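Local coordinates for O-methyltransferase family 2 (Planctopirus limnophila, PDB 5I2H), which probably transfers a methyl group from S-adenosyl-L-methionine to a hydroxyl oxygen of a small molecule, and binds the flavone apigenin in this crystal, at residues I299-L308 with R328-I339; T30-H39 with A113-V123. One frame throughout, in Å; residues are numbered along the deposited sequence. Where two conformers were deposited one is given.

Interaction 1: residues I299-L308 with R328-I339; sequences IHDVLLNSDL and RAYSLEEYRGWI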
loop_
_atom_site.group_PDB
_atom_site.type_symbol
_atom_site.label_atom_id
_atom_site.label_comp_id
_atom_site.label_asym_id
_atom_site.label_seq_id
_atom_site.Cartn_x
_atom_site.Cartn_y
_atom_site.Cartn_z
ATOM N N ILE A 299 -2.144 -18.286 22.675
ATOM C CA ILE A 299 -1.873 -18.044 21.257
ATOM C C ILE A 299 -1.909 -16.539 21.060
ATOM O O ILE A 299 -2.912 -15.895 21.394
ATOM C CB ILE A 299 -2.902 -18.754 20.353
ATOM C CG1 ILE A 299 -2.724 -20.276 20.452
ATOM C CG2 ILE A 299 -2.764 -18.292 18.911
ATOM C CD1 ILE A 299 -3.888 -21.047 19.818
ATOM N N HIS A 300 -0.817 -15.968 20.541
ATOM C CA HIS A 300 -0.740 -14.528 20.314
ATOM C C HIS A 300 -0.530 -14.315 18.825
ATOM O O HIS A 300 0.497 -14.719 18.285
ATOM C CB HIS A 300 0.385 -13.902 21.141
ATOM C CG HIS A 300 0.481 -12.412 21.019
ATOM N ND1 HIS A 300 1.660 -11.783 20.682
ATOM C CD2 HIS A 300 -0.442 -11.425 21.187
ATOM C CE1 HIS A 300 1.462 -10.471 20.646
ATOM N NE2 HIS A 300 0.202 -10.229 20.949
ATOM N N ASP A 301 -1.520 -13.738 18.145
ATOM C CA ASP A 301 -1.414 -13.670 16.696
ATOM C C ASP A 301 -2.388 -12.609 16.207
ATOM O O ASP A 301 -3.076 -11.951 17.004
ATOM C CB ASP A 301 -1.673 -15.061 16.066
ATOM C CG ASP A 301 -0.802 -15.301 14.851
ATOM O OD1 ASP A 301 -0.977 -14.550 13.867
ATOM O OD2 ASP A 301 0.089 -16.179 14.909
ATOM N N VAL A 302 -2.389 -12.397 14.895
ATOM C CA VAL A 302 -3.367 -11.492 14.305
ATOM C C VAL A 302 -4.611 -12.308 13.964
ATOM O O VAL A 302 -4.577 -13.551 13.982
ATOM C CB VAL A 302 -2.801 -10.770 13.065
ATOM C CG1 VAL A 302 -1.650 -9.851 13.479
ATOM C CG2 VAL A 302 -2.371 -11.804 11.961
ATOM N N LEU A 303 -5.716 -11.631 13.663
ATOM C CA LEU A 303 -6.971 -12.317 13.360
ATOM C C LEU A 303 -7.622 -11.768 12.101
ATOM O O LEU A 303 -7.886 -10.563 12.014
ATOM C CB LEU A 303 -7.961 -12.185 14.509
ATOM C CG LEU A 303 -7.516 -12.823 15.822
ATOM C CD1 LEU A 303 -8.533 -12.423 16.942
ATOM C CD2 LEU A 303 -7.363 -14.338 15.699
ATOM N N LEU A 304 -7.906 -12.656 11.147
ATOM C CA LEU A 304 -8.914 -12.372 10.135
ATOM C C LEU A 304 -10.301 -12.480 10.747
ATOM O O LEU A 304 -10.504 -13.182 11.755
ATOM C CB LEU A 304 -8.815 -13.351 8.964
ATOM C CG LEU A 304 -7.596 -13.172 8.072
ATOM C CD1 LEU A 304 -7.483 -14.329 7.128
ATOM C CD2 LEU A 304 -7.684 -11.846 7.265
ATOM N N ASN A 305 -11.274 -11.805 10.105
ATOM C CA ASN A 305 -12.653 -11.913 10.569
ATOM C C ASN A 305 -13.194 -13.314 10.247
ATOM O O ASN A 305 -12.540 -14.120 9.572
ATOM C CB ASN A 305 -13.522 -10.791 9.980
ATOM C CG ASN A 305 -13.633 -10.840 8.468
ATOM O OD1 ASN A 305 -13.389 -11.865 7.841
ATOM N ND2 ASN A 305 -14.051 -9.718 7.875
ATOM N N SER A 306 -14.386 -13.622 10.769
ATOM C CA SER A 306 -14.849 -15.008 10.748
ATOM C C SER A 306 -15.172 -15.516 9.344
ATOM O O SER A 306 -15.131 -16.725 9.116
ATOM C CB SER A 306 -16.057 -15.171 11.673
ATOM O OG SER A 306 -17.132 -14.359 11.232
ATOM N N ASP A 307 -15.470 -14.664 8.370
ATOM C CA ASP A 307 -15.644 -15.238 7.043
ATOM C C ASP A 307 -14.463 -14.940 6.135
ATOM O O ASP A 307 -14.574 -15.068 4.912
ATOM C CB ASP A 307 -16.967 -14.807 6.408
ATOM C CG ASP A 307 -17.016 -13.336 6.085
ATOM O OD1 ASP A 307 -16.143 -12.596 6.587
ATOM O OD2 ASP A 307 -17.952 -12.927 5.343
ATOM N N LEU A 308 -13.315 -14.596 6.720
ATOM C CA LEU A 308 -12.071 -14.423 5.965
ATOM C C LEU A 308 -12.234 -13.430 4.814
ATOM O O LEU A 308 -11.770 -13.651 3.697
ATOM C CB LEU A 308 -11.541 -15.763 5.459
ATOM C CG LEU A 308 -11.511 -16.905 6.480
ATOM C CD1 LEU A 308 -10.935 -18.175 5.803
ATOM C CD2 LEU A 308 -10.686 -16.495 7.711
ATOM N N ARG A 328 -0.565 -18.578 6.763
ATOM C CA ARG A 328 -1.279 -17.352 6.437
ATOM C C ARG A 328 -1.887 -16.856 7.744
ATOM O O ARG A 328 -1.787 -17.528 8.781
ATOM C CB ARG A 328 -2.359 -17.602 5.377
ATOM C CG ARG A 328 -3.445 -18.636 5.835
ATOM C CD ARG A 328 -4.781 -18.369 5.068
ATOM N NE ARG A 328 -5.785 -19.420 5.230
ATOM C CZ ARG A 328 -6.813 -19.382 6.075
ATOM N NH1 ARG A 328 -7.016 -18.316 6.864
ATOM N NH2 ARG A 328 -7.638 -20.429 6.150
ATOM N N ALA A 329 -2.509 -15.665 7.702
ATOM C CA ALA A 329 -3.295 -15.263 8.868
ATOM C C ALA A 329 -4.537 -16.137 8.959
ATOM O O ALA A 329 -5.098 -16.557 7.935
ATOM C CB ALA A 329 -3.696 -13.784 8.786
ATOM N N TYR A 330 -4.966 -16.399 10.199
ATOM C CA TYR A 330 -6.133 -17.223 10.486
ATOM C C TYR A 330 -7.165 -16.415 11.280
ATOM O O TYR A 330 -6.844 -15.371 11.858
ATOM C CB TYR A 330 -5.731 -18.503 11.265
ATOM C CG TYR A 330 -4.885 -19.439 10.441
ATOM C CD1 TYR A 330 -5.433 -20.128 9.350
ATOM C CD2 TYR A 330 -3.534 -19.649 10.737
ATOM C CE1 TYR A 330 -4.649 -21.013 8.576
ATOM C CE2 TYR A 330 -2.765 -20.519 9.986
ATOM C CZ TYR A 330 -3.325 -21.200 8.903
ATOM O OH TYR A 330 -2.549 -22.055 8.147
ATOM N N SER A 331 -8.412 -16.916 11.325
ATOM C CA SER A 331 -9.480 -16.280 12.093
ATOM C C SER A 331 -9.563 -16.869 13.508
ATOM O O SER A 331 -9.011 -17.930 13.797
ATOM C CB SER A 331 -10.839 -16.472 11.409
ATOM O OG SER A 331 -11.155 -17.869 11.408
ATOM N N LEU A 332 -10.291 -16.171 14.396
ATOM C CA LEU A 332 -10.527 -16.717 15.729
ATOM C C LEU A 332 -11.237 -18.057 15.632
ATOM O O LEU A 332 -10.888 -19.003 16.352
ATOM C CB LEU A 332 -11.340 -15.749 16.588
ATOM C CG LEU A 332 -11.627 -16.175 18.056
ATOM C CD1 LEU A 332 -10.367 -16.445 18.864
ATOM C CD2 LEU A 332 -12.442 -15.128 18.786
ATOM N N GLU A 333 -12.195 -18.176 14.697
ATOM C CA GLU A 333 -12.919 -19.432 14.533
ATOM C C GLU A 333 -11.965 -20.564 14.153
ATOM O O GLU A 333 -12.077 -21.686 14.675
ATOM C CB GLU A 333 -14.031 -19.240 13.495
ATOM C CG GLU A 333 -14.742 -20.485 13.065
ATOM C CD GLU A 333 -15.856 -20.168 12.044
ATOM O OE1 GLU A 333 -16.588 -19.163 12.226
ATOM O OE2 GLU A 333 -15.981 -20.907 11.045
ATOM N N GLU A 334 -10.959 -20.264 13.314
ATOM C CA GLU A 334 -9.972 -21.282 12.943
ATOM C C GLU A 334 -9.109 -21.683 14.141
ATOM O O GLU A 334 -8.950 -22.877 14.428
ATOM C CB GLU A 334 -9.133 -20.787 11.759
ATOM C CG GLU A 334 -9.997 -20.776 10.477
ATOM C CD GLU A 334 -9.321 -20.161 9.250
ATOM O OE1 GLU A 334 -8.614 -19.131 9.411
ATOM O OE2 GLU A 334 -9.538 -20.712 8.132
ATOM N N TYR A 335 -8.571 -20.710 14.880
ATOM C CA TYR A 335 -7.853 -21.050 16.114
ATOM C C TYR A 335 -8.731 -21.867 17.073
ATOM O O TYR A 335 -8.274 -22.877 17.634
ATOM C CB TYR A 335 -7.326 -19.791 16.798
ATOM C CG TYR A 335 -6.171 -19.187 16.044
ATOM C CD1 TYR A 335 -4.963 -19.888 15.934
ATOM C CD2 TYR A 335 -6.285 -17.950 15.417
ATOM C CE1 TYR A 335 -3.898 -19.390 15.213
ATOM C CE2 TYR A 335 -5.201 -17.397 14.708
ATOM C CZ TYR A 335 -4.010 -18.135 14.610
ATOM O OH TYR A 335 -2.966 -17.658 13.872
ATOM N N ARG A 336 -10.004 -21.485 17.228
ATOM C CA ARG A 336 -10.872 -22.210 18.156
ATOM C C ARG A 336 -11.131 -23.636 17.689
ATOM O O ARG A 336 -11.276 -24.543 18.520
ATOM C CB ARG A 336 -12.185 -21.451 18.360
ATOM C CG ARG A 336 -12.029 -20.207 19.216
ATOM C CD ARG A 336 -13.365 -19.701 19.720
ATOM N NE ARG A 336 -13.970 -20.720 20.587
ATOM C CZ ARG A 336 -15.148 -20.626 21.189
ATOM N NH1 ARG A 336 -15.902 -19.545 21.034
ATOM N NH2 ARG A 336 -15.571 -21.636 21.948
ATOM N N GLY A 337 -11.083 -23.873 16.379
ATOM C CA GLY A 337 -11.165 -25.236 15.877
ATOM C C GLY A 337 -10.012 -26.098 16.357
ATOM O O GLY A 337 -10.219 -27.212 16.839
ATOM N N TRP A 338 -8.784 -25.565 16.291
ATOM C CA TRP A 338 -7.624 -26.317 16.757
ATOM C C TRP A 338 -7.642 -26.477 18.267
ATOM O O TRP A 338 -7.266 -27.534 18.788
ATOM C CB TRP A 338 -6.329 -25.636 16.308
ATOM C CG TRP A 338 -6.191 -25.633 14.828
ATOM C CD1 TRP A 338 -6.512 -26.658 13.975
ATOM C CD2 TRP A 338 -5.764 -24.541 14.005
ATOM N NE1 TRP A 338 -6.275 -26.285 12.692
ATOM C CE2 TRP A 338 -5.834 -24.984 12.671
ATOM C CE3 TRP A 338 -5.300 -23.242 14.268
ATOM C CZ2 TRP A 338 -5.475 -24.177 11.598
ATOM C CZ3 TRP A 338 -4.965 -22.442 13.205
ATOM C CH2 TRP A 338 -5.047 -22.911 11.877
ATOM N N ILE A 339 -8.051 -25.425 18.979
ATOM C CA ILE A 339 -8.172 -25.472 20.430
ATOM C C ILE A 339 -9.140 -26.570 20.839
ATOM O O ILE A 339 -8.833 -27.410 21.705
ATOM C CB ILE A 339 -8.606 -24.089 20.954
ATOM C CG1 ILE A 339 -7.439 -23.097 20.797
ATOM C CG2 ILE A 339 -9.028 -24.171 22.413
ATOM C CD1 ILE A 339 -7.852 -21.664 20.851
HETATM O O HOH W 1 -3.284 -15.395 12.412
HETATM O O HOH W 2 -11.870 -13.766 13.934
HETATM O O HOH W 3 -13.269 -18.511 9.868
#
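Ile299 lays CG2 over one face of the Tyr335 ring, a CH-pi contact with the methyl 4.3 Å from the ring centroid. The contact joins strand 296-301 of the Rossmann-like methyltransferase sheet to helix 332-341; the axes of 299-301 and 332-339 run nearly antiparallel, 158° apart. With chi1 at -68° the CG1 branch of Ile299 lies beside the backbone N, which leaves CG2 for the ring while CD1 reaches Ile339 CD1. Leu303 CD2 comes obliquely to the same ring, 3.8 Å from Tyr335 CD2. The phenol end is fixed by a water in the plane of the ring: it accepts from Tyr335 OH and Tyr330 N and donates to Asp301 OD1 and Val302 O, four bonds that join both segments. Asp301 OD1 is also bonded to His273, a residue of the apigenin pocket, so Asp301 stands behind a pocket residue and the water one step further back.

Further on, Leu304 N bonds to Tyr330 O at 3.0 Å, arriving 48° above the carbonyl plane. Helix 332-341 starts with a capping box: Glu334 N donates to Ser331 OG, and Ser331 N returns a bond to Glu334 OE1. Arg328 grips the same carboxylate end-on, NH1 to OE1 and NH2 to OE2, while Arg277 gives OE2 a second cationic partner. Were Arg328 an alanine, Glu334 would keep Arg277 but lose the two-nitrogen grip, and its carboxylate would probably be freer to turn away from the capping box, with the methyl groups of Leu304 and Leu308, which rest obliquely against the guanidinium, left without that cover. Leu308 meets this cluster with both branches: CD1 lies 3.7 Å from Glu334 OE2, and CD2 is 3.7 Å from Ser331 CB.

Interaction 2: residues T30-H39 with A113-V123; sequences TELLAASVAH and AAQSAGTLALV. With EDO (1,2-ethanediol), chain D.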
loop_
_atom_site.group_PDB
_atom_site.type_symbol
_atom_site.label_atom_id
_atom_site.label_comp_id
_atom_site.label_asym_id
_atom_site.label_seq_id
_atom_site.Cartn_x
_atom_site.Cartn_y
_atom_site.Cartn_z
ATOM N N THR A 30 -0.775 -3.683 -4.398
ATOM C CA THR A 30 -0.406 -3.539 -5.808
ATOM C C THR A 30 -0.199 -4.901 -6.458
ATOM O O THR A 30 -0.711 -5.176 -7.547
ATOM C CB THR A 30 0.887 -2.731 -5.910
ATOM O OG1 THR A 30 0.721 -1.524 -5.180
ATOM C CG2 THR A 30 1.261 -2.452 -7.378
ATOM N N GLU A 31 0.572 -5.759 -5.798
ATOM C CA GLU A 31 0.908 -7.056 -6.377
ATOM C C GLU A 31 -0.318 -7.952 -6.524
ATOM O O GLU A 31 -0.468 -8.642 -7.542
ATOM C CB GLU A 31 1.972 -7.731 -5.523
ATOM C CG GLU A 31 3.317 -6.995 -5.639
ATOM C CD GLU A 31 4.259 -7.289 -4.449
ATOM O OE1 GLU A 31 3.971 -8.200 -3.643
ATOM O OE2 GLU A 31 5.301 -6.622 -4.329
ATOM N N LEU A 32 -1.206 -7.977 -5.532
ATOM C CA LEU A 32 -2.377 -8.837 -5.676
ATOM C C LEU A 32 -3.301 -8.322 -6.781
ATOM O O LEU A 32 -3.898 -9.114 -7.520
ATOM C CB LEU A 32 -3.133 -8.957 -4.357
ATOM C CG LEU A 32 -4.315 -9.965 -4.424
ATOM C CD1 LEU A 32 -3.865 -11.382 -4.744
ATOM C CD2 LEU A 32 -5.050 -10.011 -3.127
ATOM N N LEU A 33 -3.418 -6.995 -6.914
ATOM C CA LEU A 33 -4.211 -6.422 -8.009
ATOM C C LEU A 33 -3.635 -6.821 -9.357
ATOM O O LEU A 33 -4.364 -7.316 -10.234
ATOM C CB LEU A 33 -4.283 -4.887 -7.888
ATOM C CG LEU A 33 -5.289 -4.424 -6.840
ATOM C CD1 LEU A 33 -5.042 -2.942 -6.537
ATOM C CD2 LEU A 33 -6.737 -4.682 -7.282
ATOM N N ALA A 34 -2.320 -6.616 -9.541
ATOM C CA ALA A 34 -1.696 -6.944 -10.825
ATOM C C ALA A 34 -1.735 -8.445 -11.093
ATOM O O ALA A 34 -1.982 -8.868 -12.233
ATOM C CB ALA A 34 -0.253 -6.411 -10.875
ATOM N N ALA A 35 -1.463 -9.269 -10.074
ATOM C CA ALA A 35 -1.556 -10.725 -10.252
ATOM C C ALA A 35 -2.966 -11.129 -10.669
ATOM O O ALA A 35 -3.149 -11.966 -11.563
ATOM C CB ALA A 35 -1.159 -11.444 -8.956
ATOM N N SER A 36 -3.980 -10.541 -10.032
ATOM C CA SER A 36 -5.355 -10.984 -10.257
ATOM C C SER A 36 -5.881 -10.519 -11.604
ATOM O O SER A 36 -6.620 -11.261 -12.278
ATOM C CB SER A 36 -6.242 -10.467 -9.139
ATOM O OG SER A 36 -5.780 -10.997 -7.922
ATOM N N VAL A 37 -5.531 -9.296 -12.014
ATOM C CA VAL A 37 -5.993 -8.788 -13.308
ATOM C C VAL A 37 -5.214 -9.420 -14.449
ATOM O O VAL A 37 -5.800 -9.944 -15.418
ATOM C CB VAL A 37 -5.862 -7.249 -13.352
ATOM C CG1 VAL A 37 -6.083 -6.706 -14.794
ATOM C CG2 VAL A 37 -6.794 -6.600 -12.368
ATOM N N ALA A 38 -3.876 -9.352 -14.379
ATOM C CA ALA A 38 -3.071 -9.595 -15.574
ATOM C C ALA A 38 -2.581 -11.027 -15.717
ATOM O O ALA A 38 -2.265 -11.442 -16.839
ATOM C CB ALA A 38 -1.866 -8.654 -15.605
ATOM N N HIS A 39 -2.489 -11.789 -14.632
ATOM C CA HIS A 39 -1.985 -13.160 -14.715
ATOM C C HIS A 39 -3.044 -14.221 -14.490
ATOM O O HIS A 39 -3.039 -15.251 -15.183
ATOM C CB HIS A 39 -0.863 -13.377 -13.692
ATOM C CG HIS A 39 0.374 -12.592 -13.986
ATOM N ND1 HIS A 39 1.402 -13.096 -14.748
ATOM C CD2 HIS A 39 0.733 -11.327 -13.656
ATOM C CE1 HIS A 39 2.359 -12.187 -14.848
ATOM N NE2 HIS A 39 1.971 -11.100 -14.205
ATOM N N ALA A 113 1.726 -2.918 -13.879
ATOM C CA ALA A 113 2.560 -3.543 -12.864
ATOM C C ALA A 113 2.684 -5.045 -13.055
ATOM O O ALA A 113 3.233 -5.718 -12.175
ATOM C CB ALA A 113 2.005 -3.244 -11.465
ATOM N N ALA A 114 2.191 -5.588 -14.178
ATOM C CA ALA A 114 2.098 -7.045 -14.321
ATOM C C ALA A 114 3.467 -7.718 -14.322
ATOM O O ALA A 114 3.584 -8.903 -13.996
ATOM C CB ALA A 114 1.362 -7.402 -15.614
ATOM N N GLN A 115 4.500 -7.002 -14.727
ATOM C CA GLN A 115 5.817 -7.591 -14.881
ATOM C C GLN A 115 6.798 -7.077 -13.852
ATOM O O GLN A 115 8.003 -7.320 -13.985
ATOM C CB GLN A 115 6.336 -7.333 -16.293
ATOM C CG GLN A 115 5.416 -7.945 -17.350
ATOM C CD GLN A 115 5.430 -9.456 -17.282
ATOM O OE1 GLN A 115 6.487 -10.056 -17.161
ATOM N NE2 GLN A 115 4.262 -10.072 -17.304
ATOM N N SER A 116 6.320 -6.366 -12.830
ATOM C CA SER A 116 7.215 -5.966 -11.759
ATOM C C SER A 116 7.726 -7.210 -11.031
ATOM O O SER A 116 7.058 -8.249 -10.977
ATOM C CB SER A 116 6.513 -5.031 -10.780
ATOM O OG SER A 116 5.676 -5.780 -9.899
ATOM N N ALA A 117 8.935 -7.103 -10.487
ATOM C CA ALA A 117 9.509 -8.237 -9.767
ATOM C C ALA A 117 8.591 -8.681 -8.628
ATOM O O ALA A 117 8.408 -9.885 -8.399
ATOM C CB ALA A 117 10.900 -7.872 -9.238
ATOM N N GLY A 118 7.984 -7.724 -7.921
ATOM C CA GLY A 118 7.069 -8.077 -6.848
ATOM C C GLY A 118 5.843 -8.835 -7.333
ATOM O O GLY A 118 5.434 -9.829 -6.725
ATOM N N THR A 119 5.227 -8.373 -8.422
ATOM C CA THR A 119 4.061 -9.076 -8.934
ATOM C C THR A 119 4.438 -10.477 -9.394
ATOM O O THR A 119 3.760 -11.452 -9.055
ATOM C CB THR A 119 3.433 -8.294 -10.086
ATOM O OG1 THR A 119 3.009 -7.029 -9.576
ATOM C CG2 THR A 119 2.227 -9.053 -10.627
ATOM N N LEU A 120 5.515 -10.592 -10.189
ATOM C CA LEU A 120 5.939 -11.908 -10.661
ATOM C C LEU A 120 6.246 -12.857 -9.505
ATOM O O LEU A 120 5.918 -14.049 -9.578
ATOM C CB LEU A 120 7.165 -11.773 -11.568
ATOM C CG LEU A 120 6.873 -11.001 -12.854
ATOM C CD1 LEU A 120 8.163 -10.810 -13.644
ATOM C CD2 LEU A 120 5.818 -11.796 -13.667
ATOM N N ALA A 121 6.889 -12.352 -8.438
ATOM C CA ALA A 121 7.181 -13.193 -7.280
ATOM C C ALA A 121 5.897 -13.698 -6.645
ATOM O O ALA A 121 5.795 -14.873 -6.263
ATOM C CB ALA A 121 8.013 -12.418 -6.256
ATOM N N LEU A 122 4.901 -12.817 -6.505
ATOM C CA LEU A 122 3.670 -13.250 -5.867
ATOM C C LEU A 122 2.944 -14.255 -6.742
ATOM O O LEU A 122 2.400 -15.239 -6.225
ATOM C CB LEU A 122 2.783 -12.049 -5.538
ATOM C CG LEU A 122 1.405 -12.406 -4.964
ATOM C CD1 LEU A 122 1.538 -13.057 -3.608
ATOM C CD2 LEU A 122 0.480 -11.171 -4.870
ATOM N N VAL A 123 2.954 -14.045 -8.070
ATOM C CA VAL A 123 2.328 -15.005 -8.982
ATOM C C VAL A 123 2.996 -16.362 -8.861
ATOM O O VAL A 123 2.324 -17.399 -8.793
ATOM C CB VAL A 123 2.360 -14.500 -10.436
ATOM C CG1 VAL A 123 1.897 -15.613 -11.390
ATOM C CG2 VAL A 123 1.419 -13.285 -10.582
HETATM C C1 EDO D . 10.889 -4.184 -9.932
HETATM O O1 EDO D . 10.352 -4.810 -11.097
HETATM C C2 EDO D . 10.240 -2.846 -9.637
HETATM O O2 EDO D . 8.982 -3.108 -8.991
HETATM O O HOH W 4 5.590 -10.196 -3.938
#
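This contact, at the dimerisation end of the chain, packs helix 26-39 against the start of helix 117-128 and the turn that leads into it; the axes of 30-39 and 117-123 cross at -66°, 8.6 Å apart. Alanines allow the close approach: Ala38 CB and Ala114 CB are only 3.5 Å apart, tighter than usual for two carbons. Thr119 is a knob in the hole formed by Glu31, Ala34, Ala35 and His39; its OG1, beside the backbone N at chi1 -62°, donates back to Ala113 O and is thereby held in place. Helix 26-39 belongs to the O-methyltransferase dimerisation domain, of the helix-turn-helix clan, and Thr30 OG1 bonds to Phe24 O of the second subunit. At the other end of the helix His39 NE2 donates to Ala114 O at 2.7 Å, nearly straight at 173° and in the ring plane, while Val123 CG2 covers one ring face 3.5 Å above it. The same methyl also touches Ala35 CB. Glu31 extends along Gly118, its OE2 3.4 Å from Gly118 CA, where a side chain would clash; OE2 is bonded to Asn27, and a water donates to both Glu31 OE1 and Gly118 O.

Overall arrangement
Both segments of interaction 2 precede those of interaction 1 in the sequence, and their centres lie 27 Å apart; the nearest atoms, about 10 Å apart, do not touch. Interaction 2 belongs to the helical dimerisation end, beside the second subunit, whereas interaction 1 lies about 9 Å from the chain centre, at the C-terminal end of strand 296-301, an inner strand of the methyltransferase sheet, and is touched by no other chain. Helix 312-324 runs between them: Leu319 and Ser323 meet Leu32 and Leu122 of interaction 2, while Ile314 and Ser318 pack on interaction 1. That helix contributes Tyr317 and Leu324 to the apigenin pocket, so the element bridging both contacts also lines the ligand site.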